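Local coordinates for esterase (Rhizomucor miehei, PDB 4WY5), which probably hydrolyses carboxylic ester bonds as a carboxylesterase of the alpha/beta-hydrolase superfamily, at residues Lys63-Thr68 with Ile134-Leu139; Lys101-Leu106 with Thr114-Tyr119; His9-Ala14 with Ile295-Glu300. All blocks are in the same frame, centred on the assembly; numbering follows the deposited sequence.

Contact 1 of 3, residues Lys63-Thr68 with Ile134-Leu139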
ATOM      1  N   LYS A  63      15.344 -14.977  31.502  1.00 35.64           N
ATOM      2  CA  LYS A  63      16.347 -14.179  30.800  1.00 35.39           C
ATOM      3  C   LYS A  63      16.437 -12.773  31.353  1.00 36.59           C
ATOM      4  O   LYS A  63      15.507 -12.292  32.016  1.00 35.50           O
ATOM      5  CB  LYS A  63      16.053 -14.146  29.299  1.00 37.08           C
ATOM      6  CG  LYS A  63      16.093 -15.542  28.710  1.00 41.21           C
ATOM      7  CD  LYS A  63      16.111 -15.567  27.218  1.00 37.61           C
ATOM      8  CE  LYS A  63      16.283 -17.008  26.761  1.00 36.68           C
ATOM      9  NZ  LYS A  63      15.137 -17.846  27.261  1.00 39.94           N
ATOM     10  N   THR A  64      17.569 -12.121  31.085  1.00 33.54           N
ATOM     11  CA  THR A  64      17.730 -10.706  31.420  1.00 35.75           C
ATOM     12  C   THR A  64      17.669  -9.895  30.129  1.00 33.64           C
ATOM     13  O   THR A  64      18.328 -10.224  29.143  1.00 36.92           O
ATOM     14  CB  THR A  64      19.049 -10.428  32.192  1.00 38.53           C
ATOM     15  OG1 THR A  64      20.182 -10.754  31.372  1.00 37.19           O
ATOM     16  CG2 THR A  64      19.098 -11.260  33.489  1.00 34.18           C
ATOM     17  N   LEU A  65      16.839  -8.857  30.136  1.00 32.42           N
ATOM     18  CA  LEU A  65      16.545  -8.083  28.940  1.00 26.41           C
ATOM     19  C   LEU A  65      16.894  -6.613  29.105  1.00 29.63           C
ATOM     20  O   LEU A  65      16.886  -6.079  30.221  1.00 33.81           O
ATOM     21  CB  LEU A  65      15.057  -8.198  28.600  1.00 29.07           C
ATOM     22  CG  LEU A  65      14.452  -9.597  28.505  1.00 31.77           C
ATOM     23  CD1 LEU A  65      12.944  -9.482  28.452  1.00 26.50           C
ATOM     24  CD2 LEU A  65      14.963 -10.293  27.259  1.00 30.52           C
ATOM     25  N   LYS A  66      17.183  -5.959  27.985  1.00 24.66           N
ATOM     26  CA  LYS A  66      17.296  -4.506  27.946  1.00 29.81           C
ATOM     27  C   LYS A  66      16.232  -3.943  27.006  1.00 29.67           C
ATOM     28  O   LYS A  66      16.118  -4.384  25.858  1.00 27.84           O
ATOM     29  CB  LYS A  66      18.696  -4.070  27.506  1.00 31.89           C
ATOM     30  CG  LYS A  66      19.001  -2.588  27.786  1.00 38.24           C
ATOM     31  CD  LYS A  66      20.351  -2.218  27.212  1.00 42.97           C
ATOM     32  CE  LYS A  66      21.311  -3.395  27.373  1.00 50.53           C
ATOM     33  NZ  LYS A  66      22.529  -3.284  26.513  1.00 57.30           N
ATOM     34  N   LEU A  67      15.465  -2.969  27.495  1.00 29.84           N
ATOM     35  CA  LEU A  67      14.342  -2.407  26.744  1.00 26.44           C
ATOM     36  C   LEU A  67      14.420  -0.880  26.654  1.00 30.36           C
ATOM     37  O   LEU A  67      14.983  -0.220  27.527  1.00 31.51           O
ATOM     38  CB  LEU A  67      13.005  -2.798  27.388  1.00 26.18           C
ATOM     39  CG  LEU A  67      12.712  -4.270  27.673  1.00 21.85           C
ATOM     40  CD1 LEU A  67      11.359  -4.426  28.326  1.00 27.96           C
ATOM     41  CD2 LEU A  67      12.797  -5.097  26.418  1.00 26.45           C
ATOM     42  N   THR A  68      13.867  -0.324  25.583  1.00 27.77           N
ATOM     43  CA  THR A  68      13.688   1.118  25.501  1.00 29.51           C
ATOM     44  C   THR A  68      12.200   1.390  25.307  1.00 28.79           C
ATOM     45  O   THR A  68      11.555   0.778  24.455  1.00 26.93           O
ATOM     46  CB  THR A  68      14.537   1.745  24.359  1.00 35.09           C
ATOM     47  OG1 THR A  68      15.929   1.589  24.668  1.00 30.40           O
ATOM     48  CG2 THR A  68      14.248   3.230  24.201  1.00 28.86           C
ATOM     49  N   ILE A 134      12.515 -12.204  22.697  1.00 24.02           N
ATOM     50  CA  ILE A 134      11.410 -11.351  22.309  1.00 26.00           C
ATOM     51  C   ILE A 134      10.114 -11.919  22.889  1.00 30.61           C
ATOM     52  O   ILE A 134       9.220 -11.162  23.326  1.00 25.98           O
ATOM     53  CB  ILE A 134      11.352 -11.190  20.779  1.00 26.38           C
ATOM     54  CG1 ILE A 134      12.634 -10.483  20.310  1.00 23.37           C
ATOM     55  CG2 ILE A 134      10.115 -10.414  20.367  1.00 22.54           C
ATOM     56  CD1 ILE A 134      12.853 -10.496  18.839  1.00 17.89           C
ATOM     57  N   TYR A 135      10.040 -13.247  22.968  1.00 28.39           N
ATOM     58  CA  TYR A 135       8.903 -13.877  23.637  1.00 30.87           C
ATOM     59  C   TYR A 135       8.882 -13.483  25.123  1.00 31.78           C
ATOM     60  O   TYR A 135       7.825 -13.145  25.672  1.00 32.16           O
ATOM     61  CB  TYR A 135       8.947 -15.408  23.474  1.00 31.35           C
ATOM     62  CG  TYR A 135       7.883 -16.145  24.282  1.00 37.86           C
ATOM     63  CD1 TYR A 135       6.540 -16.122  23.900  1.00 32.87           C
ATOM     64  CD2 TYR A 135       8.226 -16.858  25.438  1.00 37.73           C
ATOM     65  CE1 TYR A 135       5.570 -16.796  24.644  1.00 33.23           C
ATOM     66  CE2 TYR A 135       7.268 -17.535  26.183  1.00 31.60           C
ATOM     67  CZ  TYR A 135       5.946 -17.497  25.783  1.00 33.98           C
ATOM     68  OH  TYR A 135       5.001 -18.167  26.519  1.00 36.17           O
ATOM     69  N   ALA A 136      10.054 -13.479  25.755  1.00 25.49           N
ATOM     70  CA  ALA A 136      10.147 -13.116  27.165  1.00 28.41           C
ATOM     71  C   ALA A 136       9.812 -11.647  27.411  1.00 29.98           C
ATOM     72  O   ALA A 136       9.231 -11.304  28.440  1.00 30.24           O
ATOM     73  CB  ALA A 136      11.532 -13.432  27.699  1.00 27.40           C
ATOM     74  N   ALA A 137      10.141 -10.776  26.462  1.00 29.17           N
ATOM     75  CA  ALA A 137       9.798  -9.370  26.634  1.00 31.23           C
ATOM     76  C   ALA A 137       8.295  -9.157  26.522  1.00 28.44           C
ATOM     77  O   ALA A 137       7.712  -8.364  27.264  1.00 31.33           O
ATOM     78  CB  ALA A 137      10.538  -8.511  25.617  1.00 33.89           C
ATOM     79  N   ILE A 138       7.663  -9.892  25.616  1.00 29.23           N
ATOM     80  CA  ILE A 138       6.207  -9.812  25.478  1.00 33.71           C
ATOM     81  C   ILE A 138       5.512 -10.219  26.788  1.00 32.80           C
ATOM     82  O   ILE A 138       4.542  -9.579  27.203  1.00 29.25           O
ATOM     83  CB  ILE A 138       5.698 -10.697  24.312  1.00 24.31           C
ATOM     84  CG1 ILE A 138       6.121 -10.090  22.967  1.00 26.47           C
ATOM     85  CG2 ILE A 138       4.184 -10.841  24.366  1.00 25.26           C
ATOM     86  CD1 ILE A 138       5.719 -10.913  21.720  1.00 26.83           C
ATOM     87  N   LEU A 139       6.031 -11.262  27.440  1.00 27.99           N
ATOM     88  CA  LEU A 139       5.488 -11.705  28.724  1.00 31.65           C
ATOM     89  C   LEU A 139       5.628 -10.636  29.788  1.00 30.89           C
ATOM     90  O   LEU A 139       4.751 -10.473  30.628  1.00 32.48           O
ATOM     91  CB  LEU A 139       6.165 -12.995  29.200  1.00 25.05           C
ATOM     92  CG  LEU A 139       5.650 -14.254  28.486  1.00 33.39           C
ATOM     93  CD1 LEU A 139       6.414 -15.520  28.881  1.00 32.65           C
ATOM     94  CD2 LEU A 139       4.143 -14.427  28.711  1.00 30.83           C
TER
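L65 and L67 lean from one face of strand 63-68 onto A136 and A137 of the helix segment 134-139, and the whole contact is apolar and buried. L65 does most of the touching, through a single methyl. With CG placed anti to the carbonyl carbon (chi1 -52°) and chi2 close to trans, CD1 is carried forward to the helix surface. There it rests on backbone as much as on side chain: L65 CD1 is 3.6 Å from A137 CA and 3.9 Å from the carbonyl carbon A136 C, while A137 CB stands beside it at 3.8 Å from L65 CD1. The methyl of A136 flanks it a little farther off, with A136 CB 4.3 Å from L65 CD1. L67 repeats the L65 conformation two residues on, and its CD2 approaches the same alanine, 4.2 Å from A137 CB. That one methyl therefore meets both leucines. The small alanines are consistent with the 9.2 Å approach of the segment axes, which run nearly at right angles, 78° between their directions. The helix lies across the sheet face here: A137 also packs on V117 of strand 113-117, W140 of the same helix reaches L67, and A136 O accepts a hydrogen bond from S60 OG of strand 52-60, the edge strand next to 63-71.

Contact 2 of 3, residues Lys101-Leu106 with Thr114-Tyr119. With SO4 (sulfate ion), chain D.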
ATOM      1  N   LYS A 101      14.606   7.217  13.380  1.00 29.91           N
ATOM      2  CA  LYS A 101      13.610   7.962  12.597  1.00 24.79           C
ATOM      3  C   LYS A 101      12.273   7.186  12.433  1.00 24.03           C
ATOM      4  O   LYS A 101      11.213   7.728  12.780  1.00 25.79           O
ATOM      5  CB  LYS A 101      14.208   8.378  11.235  1.00 21.28           C
ATOM      6  CG  LYS A 101      13.232   9.037  10.271  1.00 24.06           C
ATOM      7  CD  LYS A 101      12.783  10.399  10.776  1.00 29.19           C
ATOM      8  CE  LYS A 101      11.930  11.157   9.734  1.00 33.72           C
ATOM      9  NZ  LYS A 101      11.323  12.394  10.325  1.00 31.21           N
ATOM     10  N   PRO A 102      12.294   5.923  11.942  1.00 20.71           N
ATOM     11  CA  PRO A 102      10.983   5.241  11.878  1.00 24.72           C
ATOM     12  C   PRO A 102      10.322   4.953  13.242  1.00 24.84           C
ATOM     13  O   PRO A 102       9.086   4.969  13.311  1.00 25.00           O
ATOM     14  CB  PRO A 102      11.293   3.919  11.166  1.00 20.31           C
ATOM     15  CG  PRO A 102      12.771   3.710  11.360  1.00 25.36           C
ATOM     16  CD  PRO A 102      13.370   5.100  11.369  1.00 23.14           C
ATOM     17  N   VAL A 103      11.105   4.724  14.296  1.00 19.14           N
ATOM     18  CA  VAL A 103      10.538   4.460  15.620  1.00 21.82           C
ATOM     19  C   VAL A 103       9.815   5.690  16.187  1.00 24.29           C
ATOM     20  O   VAL A 103       8.678   5.602  16.682  1.00 21.60           O
ATOM     21  CB  VAL A 103      11.623   4.012  16.620  1.00 24.12           C
ATOM     22  CG1 VAL A 103      11.104   4.063  18.050  1.00 22.07           C
ATOM     23  CG2 VAL A 103      12.111   2.622  16.272  1.00 22.74           C
ATOM     24  N   ARG A 104      10.465   6.840  16.102  1.00 22.52           N
ATOM     25  CA  ARG A 104       9.867   8.061  16.616  1.00 23.61           C
ATOM     26  C   ARG A 104       8.667   8.523  15.773  1.00 22.22           C
ATOM     27  O   ARG A 104       7.676   9.001  16.334  1.00 23.42           O
ATOM     28  CB  ARG A 104      10.942   9.156  16.738  1.00 24.45           C
ATOM     29  CG  ARG A 104      11.838   8.907  17.967  1.00 28.68           C
ATOM     30  CD  ARG A 104      12.803  10.040  18.349  1.00 29.01           C
ATOM     31  NE  ARG A 104      13.668   9.590  19.446  1.00 32.97           N
ATOM     32  CZ  ARG A 104      14.513  10.358  20.130  1.00 38.52           C
ATOM     33  NH1 ARG A 104      14.624  11.649  19.856  1.00 37.39           N
ATOM     34  NH2 ARG A 104      15.251   9.824  21.095  1.00 38.64           N
ATOM     35  N   ASP A 105       8.729   8.313  14.455  1.00 24.72           N
ATOM     36  CA  ASP A 105       7.587   8.588  13.552  1.00 26.92           C
ATOM     37  C   ASP A 105       6.331   7.729  13.855  1.00 22.56           C
ATOM     38  O   ASP A 105       5.219   8.246  13.973  1.00 22.62           O
ATOM     39  CB  ASP A 105       7.992   8.384  12.071  1.00 21.31           C
ATOM     40  CG  ASP A 105       8.807   9.553  11.514  1.00 25.50           C
ATOM     41  OD1 ASP A 105       8.953  10.579  12.226  1.00 32.17           O
ATOM     42  OD2 ASP A 105       9.272   9.475  10.356  1.00 18.58           O
ATOM     43  N   LEU A 106       6.505   6.416  13.928  1.00 24.40           N
ATOM     44  CA  LEU A 106       5.392   5.514  14.254  1.00 24.34           C
ATOM     45  C   LEU A 106       4.762   5.833  15.619  1.00 23.27           C
ATOM     46  O   LEU A 106       3.536   5.800  15.775  1.00 23.05           O
ATOM     47  CB  LEU A 106       5.874   4.060  14.235  1.00 18.11           C
ATOM     48  CG  LEU A 106       6.311   3.562  12.845  1.00 23.90           C
ATOM     49  CD1 LEU A 106       6.985   2.197  12.908  1.00 18.37           C
ATOM     50  CD2 LEU A 106       5.121   3.539  11.884  1.00 18.92           C
ATOM     51  N   THR A 114       5.820   2.515  22.344  1.00 24.60           N
ATOM     52  CA  THR A 114       6.686   1.597  21.604  1.00 20.60           C
ATOM     53  C   THR A 114       7.725   0.991  22.534  1.00 21.90           C
ATOM     54  O   THR A 114       8.488   1.715  23.177  1.00 26.50           O
ATOM     55  CB  THR A 114       7.432   2.306  20.435  1.00 19.70           C
ATOM     56  OG1 THR A 114       6.493   2.825  19.488  1.00 19.46           O
ATOM     57  CG2 THR A 114       8.387   1.332  19.721  1.00 21.77           C
ATOM     58  N   VAL A 115       7.765  -0.336  22.594  1.00 24.27           N
ATOM     59  CA  VAL A 115       8.793  -1.038  23.359  1.00 24.38           C
ATOM     60  C   VAL A 115       9.840  -1.559  22.382  1.00 24.55           C
ATOM     61  O   VAL A 115       9.569  -2.462  21.589  1.00 21.88           O
ATOM     62  CB  VAL A 115       8.214  -2.217  24.190  1.00 24.02           C
ATOM     63  CG1 VAL A 115       9.327  -2.921  24.983  1.00 20.50           C
ATOM     64  CG2 VAL A 115       7.069  -1.743  25.120  1.00 23.34           C
ATOM     65  N   PHE A 116      11.021  -0.952  22.417  1.00 24.23           N
ATOM     66  CA  PHE A 116      12.125  -1.340  21.554  1.00 22.79           C
ATOM     67  C   PHE A 116      12.964  -2.419  22.249  1.00 25.24           C
ATOM     68  O   PHE A 116      13.579  -2.157  23.288  1.00 24.10           O
ATOM     69  CB  PHE A 116      12.989  -0.118  21.223  1.00 25.54           C
ATOM     70  CG  PHE A 116      14.038  -0.369  20.165  1.00 25.30           C
ATOM     71  CD1 PHE A 116      15.299  -0.841  20.515  1.00 26.38           C
ATOM     72  CD2 PHE A 116      13.778  -0.095  18.820  1.00 25.10           C
ATOM     73  CE1 PHE A 116      16.283  -1.074  19.534  1.00 25.10           C
ATOM     74  CE2 PHE A 116      14.755  -0.323  17.830  1.00 25.76           C
ATOM     75  CZ  PHE A 116      16.007  -0.810  18.191  1.00 21.20           C
ATOM     76  N   VAL A 117      13.011  -3.619  21.665  1.00 24.00           N
ATOM     77  CA  VAL A 117      13.731  -4.737  22.277  1.00 23.02           C
ATOM     78  C   VAL A 117      15.152  -4.862  21.742  1.00 23.26           C
ATOM     79  O   VAL A 117      15.367  -5.219  20.578  1.00 22.44           O
ATOM     80  CB  VAL A 117      13.013  -6.079  22.046  1.00 21.73           C
ATOM     81  CG1 VAL A 117      13.790  -7.206  22.711  1.00 16.20           C
ATOM     82  CG2 VAL A 117      11.591  -6.011  22.597  1.00 24.90           C
ATOM     83  N   ASP A 118      16.122  -4.572  22.604  1.00 25.77           N
ATOM     84  CA  ASP A 118      17.539  -4.606  22.240  1.00 28.05           C
ATOM     85  C   ASP A 118      18.062  -6.047  22.373  1.00 26.75           C
ATOM     86  O   ASP A 118      18.742  -6.408  23.348  1.00 26.02           O
ATOM     87  CB  ASP A 118      18.333  -3.620  23.118  1.00 26.35           C
ATOM     88  CG  ASP A 118      19.788  -3.445  22.658  1.00 37.76           C
ATOM     89  OD1 ASP A 118      20.166  -3.897  21.541  1.00 33.99           O
ATOM     90  OD2 ASP A 118      20.560  -2.832  23.427  1.00 40.66           O
ATOM     91  N   TYR A 119      17.722  -6.867  21.380  1.00 23.90           N
ATOM     92  CA  TYR A 119      17.982  -8.303  21.438  1.00 24.40           C
ATOM     93  C   TYR A 119      19.463  -8.613  21.224  1.00 25.99           C
ATOM     94  O   TYR A 119      20.238  -7.750  20.790  1.00 24.00           O
ATOM     95  CB  TYR A 119      17.100  -9.047  20.413  1.00 24.60           C
ATOM     96  CG  TYR A 119      17.286  -8.652  18.952  1.00 22.90           C
ATOM     97  CD1 TYR A 119      18.207  -9.312  18.150  1.00 23.08           C
ATOM     98  CD2 TYR A 119      16.512  -7.645  18.367  1.00 18.17           C
ATOM     99  CE1 TYR A 119      18.375  -8.973  16.811  1.00 19.27           C
ATOM    100  CE2 TYR A 119      16.675  -7.295  17.040  1.00 16.28           C
ATOM    101  CZ  TYR A 119      17.607  -7.973  16.261  1.00 20.58           C
ATOM    102  OH  TYR A 119      17.789  -7.651  14.928  1.00 19.03           O
TER
HETATM  103  S   SO4 D 402      17.875  12.327  22.729  1.00 82.39           S
HETATM  104  O1  SO4 D 402      18.990  12.799  23.558  1.00 79.68           O
HETATM  105  O2  SO4 D 402      16.733  11.986  23.576  1.00 74.53           O
HETATM  106  O3  SO4 D 402      17.469  13.377  21.787  1.00 59.72           O
HETATM  107  O4  SO4 D 402      18.298  11.127  22.003  1.00 78.43           O
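The F116 ring meets V103 of helix segment 101-106 obliquely, through one methyl: V103 CG2 lies 4.1 Å from F116 CD2. Beyond the segments the F116 ring also meets that of H87, the two planes being within about 5° of parallel, and the Y119 ring stacks on H87 as well. R104, by contrast, starts away from the strand, and its extended chain carries the guanidinium to a sulfate, probably from the crystallisation liquor. The ion sits at the guanidinium edge with the sulfur in plane; the bond from R104 NH2 to sulfate O4 is weak, 3.4 Å long and bent to 148°. The same NH2 forms a salt bridge with E53.

V103 serves both strand residues, because its two methyls diverge. With CG1 anti to the backbone N (chi1 166°), CG1 touches the methyl of T114, 4.2 Å from T114 CG2, and CG2 is left to F116. T114 OG1 is hydrogen-bonded with T107 OG1. Along the helix K101 NZ pairs with D105 OD1 at 3.5 Å, and D105 OD2 bonds to Y304 OH of helix 302-319.

Helix 100-110 here packs on strand 113-117, closing the beta-alpha-beta crossover that begins with strand 80-86. H87 opens an HGGG sequence, which in hormone-sensitive-lipase-like members of the alpha/beta-hydrolase fold contributes to the oxyanion hole, and probably does so here.

Contact 3 of 3, residues His9-Ala14 with Ile295-Glu300; sequences HPVYAA and ITVPVE
V11 faces V297 and V299 with both of its methyls because chi1, at 160°, sets CG1 anti to the backbone N and CG2 anti to the carbonyl carbon. The two loop valines have the same kind of rotamer, and each offers its CG1. V11 CG1 thus meets V297 CG1 at 3.8 Å, the two side chains sliding past each other in opposite directions, while V11 CG2 lies 3.9 Å from V299 CG1. V297 and V299, two apart in the loop, both turn toward the helix. The first methyl of V11 also comes near backbone, with V11 CG1 4.0 Å from V299 O.

Y12 adds a second, lighter touch. Its ring comes edge-on to the loop, V297 CG1 lying near the ring plane and 4.3 Å from Y12 CE1. The phenol then runs on past the valine to a hydrogen bond between its OH and T301 OG1, just beyond the loop segment.

The start of helix 10-19 is held by H9 at the N-cap. The imidazole turns back so that V11 N donates to H9 ND1 over 3.1 Å, nearly straight at 167° and close to the ring plane. H9 O meanwhile accepts from both Y12 N and A13 N. This double hold fixes the first turn, and with it the backbone from which V11 and Y12 project.

Across the interface itself there is no hydrogen bond; the two segments meet through aliphatic carbon and an aromatic edge, partly buried, with V299 at the exposed side. Since ND1 accepts, the H9 proton would be expected on NE2, consistent with a neutral ring. Van der Waals contact alone therefore joins the two segments directly, while directional bonds, the H9 cap and that of Y12 OH with T301 OG1, fix the groups that make it.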
ATOM      1  N   HIS A   9      14.306   5.157  -7.277  1.00 24.32           N
ATOM      2  CA  HIS A   9      14.330   6.579  -6.919  1.00 20.64           C
ATOM      3  C   HIS A   9      15.781   7.089  -6.790  1.00 24.40           C
ATOM      4  O   HIS A   9      16.652   6.397  -6.241  1.00 26.10           O
ATOM      5  CB  HIS A   9      13.553   6.806  -5.613  1.00 19.52           C
ATOM      6  CG  HIS A   9      13.250   8.243  -5.315  1.00 23.95           C
ATOM      7  ND1 HIS A   9      14.220   9.134  -4.897  1.00 23.70           N
ATOM      8  CD2 HIS A   9      12.086   8.939  -5.353  1.00 25.12           C
ATOM      9  CE1 HIS A   9      13.662  10.319  -4.696  1.00 28.61           C
ATOM     10  NE2 HIS A   9      12.374  10.234  -4.972  1.00 25.76           N
ATOM     11  N   PRO A  10      16.048   8.294  -7.322  1.00 26.93           N
ATOM     12  CA  PRO A  10      17.383   8.912  -7.300  1.00 25.26           C
ATOM     13  C   PRO A  10      18.063   8.885  -5.930  1.00 24.74           C
ATOM     14  O   PRO A  10      19.279   8.713  -5.882  1.00 29.34           O
ATOM     15  CB  PRO A  10      17.107  10.358  -7.734  1.00 21.44           C
ATOM     16  CG  PRO A  10      15.908  10.249  -8.625  1.00 27.43           C
ATOM     17  CD  PRO A  10      15.079   9.097  -8.097  1.00 26.64           C
ATOM     18  N   VAL A  11      17.308   9.036  -4.844  1.00 28.28           N
ATOM     19  CA  VAL A  11      17.887   8.969  -3.501  1.00 23.57           C
ATOM     20  C   VAL A  11      18.522   7.600  -3.232  1.00 24.20           C
ATOM     21  O   VAL A  11      19.577   7.526  -2.610  1.00 27.47           O
ATOM     22  CB  VAL A  11      16.831   9.282  -2.416  1.00 23.33           C
ATOM     23  CG1 VAL A  11      17.255   8.746  -1.050  1.00 21.65           C
ATOM     24  CG2 VAL A  11      16.576  10.786  -2.336  1.00 27.21           C
ATOM     25  N   TYR A  12      17.900   6.523  -3.720  1.00 27.19           N
ATOM     26  CA  TYR A  12      18.422   5.165  -3.503  1.00 26.62           C
ATOM     27  C   TYR A  12      19.619   4.932  -4.407  1.00 30.14           C
ATOM     28  O   TYR A  12      20.585   4.255  -4.025  1.00 31.87           O
ATOM     29  CB  TYR A  12      17.350   4.097  -3.772  1.00 21.77           C
ATOM     30  CG  TYR A  12      16.123   4.282  -2.906  1.00 23.57           C
ATOM     31  CD1 TYR A  12      16.239   4.673  -1.571  1.00 25.39           C
ATOM     32  CD2 TYR A  12      14.853   4.143  -3.438  1.00 22.64           C
ATOM     33  CE1 TYR A  12      15.120   4.882  -0.779  1.00 21.74           C
ATOM     34  CE2 TYR A  12      13.723   4.351  -2.664  1.00 24.10           C
ATOM     35  CZ  TYR A  12      13.857   4.719  -1.334  1.00 25.60           C
ATOM     36  OH  TYR A  12      12.730   4.932  -0.563  1.00 20.04           O
ATOM     37  N   ALA A  13      19.561   5.493  -5.612  1.00 29.23           N
ATOM     38  CA  ALA A  13      20.686   5.374  -6.538  1.00 32.84           C
ATOM     39  C   ALA A  13      21.912   6.122  -6.011  1.00 35.66           C
ATOM     40  O   ALA A  13      23.036   5.620  -6.105  1.00 39.76           O
ATOM     41  CB  ALA A  13      20.305   5.882  -7.928  1.00 26.20           C
ATOM     42  N   ALA A  14      21.695   7.308  -5.445  1.00 29.03           N
ATOM     43  CA  ALA A  14      22.794   8.088  -4.888  1.00 32.81           C
ATOM     44  C   ALA A  14      23.425   7.391  -3.686  1.00 43.08           C
ATOM     45  O   ALA A  14      24.654   7.394  -3.530  1.00 43.38           O
ATOM     46  CB  ALA A  14      22.317   9.457  -4.500  1.00 36.38           C
ATOM     47  N   ILE A 295      13.370   1.825   4.741  1.00 16.82           N
ATOM     48  CA  ILE A 295      12.721   2.493   5.857  1.00 19.41           C
ATOM     49  C   ILE A 295      13.728   3.239   6.736  1.00 18.73           C
ATOM     50  O   ILE A 295      13.338   4.189   7.427  1.00 21.65           O
ATOM     51  CB  ILE A 295      11.888   1.486   6.728  1.00 21.31           C
ATOM     52  CG1 ILE A 295      10.675   2.178   7.355  1.00 22.17           C
ATOM     53  CG2 ILE A 295      12.714   0.865   7.831  1.00 20.23           C
ATOM     54  CD1 ILE A 295       9.614   2.595   6.342  1.00 22.32           C
ATOM     55  N   THR A 296      15.013   2.874   6.677  1.00 18.26           N
ATOM     56  CA  THR A 296      16.047   3.574   7.471  1.00 22.53           C
ATOM     57  C   THR A 296      16.882   4.598   6.679  1.00 21.60           C
ATOM     58  O   THR A 296      17.892   5.079   7.180  1.00 24.03           O
ATOM     59  CB  THR A 296      17.046   2.592   8.145  1.00 21.90           C
ATOM     60  OG1 THR A 296      17.452   1.595   7.201  1.00 32.84           O
ATOM     61  CG2 THR A 296      16.437   1.919   9.377  1.00 21.63           C
ATOM     62  N   VAL A 297      16.462   4.929   5.460  1.00 24.01           N
ATOM     63  CA  VAL A 297      17.130   5.960   4.652  1.00 25.65           C
ATOM     64  C   VAL A 297      16.665   7.367   5.050  1.00 26.09           C
ATOM     65  O   VAL A 297      15.474   7.693   4.964  1.00 24.54           O
ATOM     66  CB  VAL A 297      16.889   5.722   3.137  1.00 26.08           C
ATOM     67  CG1 VAL A 297      17.311   6.934   2.299  1.00 24.14           C
ATOM     68  CG2 VAL A 297      17.626   4.470   2.696  1.00 22.92           C
ATOM     69  N   PRO A 298      17.621   8.211   5.477  1.00 31.96           N
ATOM     70  CA  PRO A 298      17.382   9.521   6.115  1.00 31.99           C
ATOM     71  C   PRO A 298      16.651  10.546   5.239  1.00 32.67           C
ATOM     72  O   PRO A 298      15.814  11.305   5.737  1.00 28.11           O
ATOM     73  CB  PRO A 298      18.798  10.023   6.436  1.00 31.95           C
ATOM     74  CG  PRO A 298      19.688   8.785   6.376  1.00 28.34           C
ATOM     75  CD  PRO A 298      19.062   7.902   5.357  1.00 26.40           C
ATOM     76  N   VAL A 299      16.981  10.582   3.953  1.00 30.23           N
ATOM     77  CA  VAL A 299      16.355  11.538   3.061  1.00 29.66           C
ATOM     78  C   VAL A 299      15.001  11.023   2.601  1.00 33.03           C
ATOM     79  O   VAL A 299      14.910   9.987   1.932  1.00 28.83           O
ATOM     80  CB  VAL A 299      17.236  11.838   1.840  1.00 31.61           C
ATOM     81  CG1 VAL A 299      16.562  12.886   0.955  1.00 25.43           C
ATOM     82  CG2 VAL A 299      18.599  12.333   2.295  1.00 37.99           C
ATOM     83  N   GLU A 300      13.954  11.772   2.944  1.00 28.21           N
ATOM     84  CA  GLU A 300      12.569  11.380   2.669  1.00 30.59           C
ATOM     85  C   GLU A 300      12.250  11.191   1.167  1.00 30.25           C
ATOM     86  O   GLU A 300      12.697  11.965   0.319  1.00 32.18           O
ATOM     87  CB  GLU A 300      11.622  12.417   3.280  1.00 27.16           C
ATOM     88  CG  GLU A 300      10.154  12.082   3.145  1.00 34.63           C
ATOM     89  CD  GLU A 300       9.268  12.983   3.981  1.00 36.45           C
ATOM     90  OE1 GLU A 300       8.647  13.908   3.410  1.00 45.69           O
ATOM     91  OE2 GLU A 300       9.199  12.771   5.211  1.00 42.22           O
TER

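Contacts 1 and 2 are neighbours, their centres 14 Å apart, and they share the central sheet: strands 63-71 and 113-117 lie side by side and antiparallel, joined by backbone bonds such as T68 O to F116 N. V117 packs against L67, tying the two together. Contact 3 stands about 32 Å from contact 1 and 20 Å from contact 2, centre to centre, but touches contact 2 where P102 meets I295. Along the chain the loops nest: contact 2 lies inside contact 1, and both inside contact 3. Contacts 1 and 2 thus pack helices on the alpha/beta-hydrolase sheet, whereas contact 3 joins the N-terminal helix to the loop leading into helix 302-319.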